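Local coordinates for VP4 protein (Tellina virus 1, PDB 3P06) that probably acts as a serine protease that cleaves the birnavirus polyprotein into its final products, caught here as an intramolecular acyl-enzyme, at residues Val10-Leu15 against Ile76-Val81. Residues are numbered along the deposited sequence; the frame is centred on the assembly and turned at random.
Sequences VLLPVL and ITVLPV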
# COMPACT_ATOMS: atom_id res chain seq x y z
N VAL A 10 -3.35 4.49 -3.18
CA VAL A 10 -3.36 3.19 -3.82
C VAL A 10 -3.21 2.08 -2.75
O VAL A 10 -2.31 2.16 -1.88
CB VAL A 10 -2.22 3.09 -4.92
CG1 VAL A 10 -2.10 1.65 -5.46
CG2 VAL A 10 -2.51 4.09 -6.08
N LEU A 11 -4.13 1.11 -2.82
CA LEU A 11 -4.20 0.06 -1.84
C LEU A 11 -3.04 -0.95 -2.03
O LEU A 11 -2.63 -1.23 -3.13
CB LEU A 11 -5.51 -0.71 -2.02
CG LEU A 11 -6.69 0.06 -1.38
CD1 LEU A 11 -7.95 -0.62 -1.82
CD2 LEU A 11 -6.56 0.07 0.12
N LEU A 12 -2.56 -1.52 -0.94
CA LEU A 12 -1.54 -2.56 -1.04
C LEU A 12 -1.86 -3.64 0.01
O LEU A 12 -2.21 -3.34 1.14
CB LEU A 12 -0.10 -1.99 -0.84
CG LEU A 12 0.14 -1.34 0.53
CD1 LEU A 12 1.19 -2.17 1.29
CD2 LEU A 12 0.65 0.15 0.44
N PRO A 13 -1.71 -4.90 -0.37
CA PRO A 13 -1.95 -6.00 0.57
C PRO A 13 -0.78 -6.23 1.53
O PRO A 13 0.37 -5.99 1.17
CB PRO A 13 -2.15 -7.23 -0.37
CG PRO A 13 -1.25 -6.96 -1.51
CD PRO A 13 -1.35 -5.40 -1.72
N VAL A 14 -1.08 -6.63 2.76
CA VAL A 14 -0.06 -7.03 3.72
C VAL A 14 -0.44 -8.36 4.34
O VAL A 14 -1.61 -8.72 4.38
CB VAL A 14 0.17 -5.98 4.88
CG1 VAL A 14 0.62 -4.69 4.27
CG2 VAL A 14 -1.16 -5.80 5.77
N LEU A 15 0.56 -9.07 4.82
CA LEU A 15 0.36 -10.33 5.53
C LEU A 15 0.85 -10.22 6.96
O LEU A 15 1.81 -9.51 7.20
CB LEU A 15 1.14 -11.45 4.83
CG LEU A 15 0.77 -11.69 3.35
CD1 LEU A 15 1.69 -12.84 2.87
CD2 LEU A 15 -0.68 -12.08 3.18
N ILE A 76 3.60 11.08 0.88
CA ILE A 76 2.80 9.85 0.84
C ILE A 76 2.81 9.38 2.29
O ILE A 76 3.85 9.44 2.95
CB ILE A 76 3.43 8.74 -0.04
CG1 ILE A 76 3.49 9.09 -1.53
CG2 ILE A 76 2.67 7.33 0.19
CD1 ILE A 76 2.12 9.02 -2.28
N THR A 77 1.66 8.99 2.83
CA THR A 77 1.60 8.38 4.15
C THR A 77 1.05 7.00 3.92
O THR A 77 0.07 6.89 3.20
CB THR A 77 0.64 9.17 5.05
OG1 THR A 77 1.13 10.51 5.13
CG2 THR A 77 0.55 8.53 6.55
N VAL A 78 1.70 5.96 4.49
CA VAL A 78 1.24 4.59 4.34
C VAL A 78 0.48 4.28 5.61
O VAL A 78 1.05 4.36 6.71
CB VAL A 78 2.47 3.65 4.11
CG1 VAL A 78 2.05 2.31 3.75
CG2 VAL A 78 3.26 4.20 2.85
N LEU A 79 -0.83 3.98 5.49
CA LEU A 79 -1.65 3.80 6.70
C LEU A 79 -2.37 2.49 6.57
O LEU A 79 -2.77 2.12 5.48
CB LEU A 79 -2.71 4.95 6.80
CG LEU A 79 -2.18 6.33 7.20
CD1 LEU A 79 -3.31 7.38 7.09
CD2 LEU A 79 -1.64 6.34 8.65
N PRO A 80 -2.55 1.79 7.67
CA PRO A 80 -3.44 0.65 7.59
C PRO A 80 -4.90 1.07 7.31
O PRO A 80 -5.35 2.08 7.83
CB PRO A 80 -3.41 0.09 9.00
CG PRO A 80 -3.02 1.21 9.91
CD PRO A 80 -2.12 2.13 9.04
N VAL A 81 -5.67 0.23 6.61
CA VAL A 81 -7.08 0.56 6.35
C VAL A 81 -7.90 -0.68 6.56
O VAL A 81 -7.45 -1.81 6.23
CB VAL A 81 -7.31 1.13 4.93
CG1 VAL A 81 -6.43 2.38 4.71
CG2 VAL A 81 -7.01 0.11 3.85
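Leu11 and Val81 meet through one methyl each, CD2 of the leucine and CG2 of the valine, 3.8 Å apart. A second apolar pair joins Leu12 CD2 to Val78 CG1 at 4.2 Å, a looser touch. Both pairs are buried, and the two segments bury just 107 Å² in all. The backbones stay well apart. Leu11 CA lies 8.7 Å from Val81 CA, and Leu12 CA lies 9.4 Å from Val78 CA, so the side-chain ends do the bridging.

The two pairs differ in approach. Leu11 and Val81 run at a slant to each other. The CB of Val81 is directed at segment 10-15. Its CG1 is anti to the carbonyl carbon (chi1 -57°), which leaves CG2, the touching methyl, between the backbone N and the carbonyl carbon. Leu12 and Val78 cross nearly at right angles. In Val78, CG1 is anti to the backbone N (chi1 -171°), and this is the branch that reaches the leucine.

Segments 10-15 and 76-81 belong to strands 9-18 and 75-81 of the mixed beta-sheet in this peptidase S50 domain. They are not sheet neighbours: strand 21-31 lies between them and is antiparallel to both. The two pairs bridge over opposite faces of this middle strand. Strand 21-31 is hydrogen-bonded through its backbone to segment 10-15, as between Leu12 and Phe27. Its side chains also pack here, with Met28 against Leu11 and Phe27 against Pro80.

The face of Leu12 is the one packed by helix 104-111, where it touches Ala106. Leu12 also meets Trp103 and the C-terminal residue Ala194. In the predicted Ser-Lys catalytic pair, the side chain of the nucleophile Ser102 is about 5 Å from that of Leu12, and that of Lys141 about 7 Å.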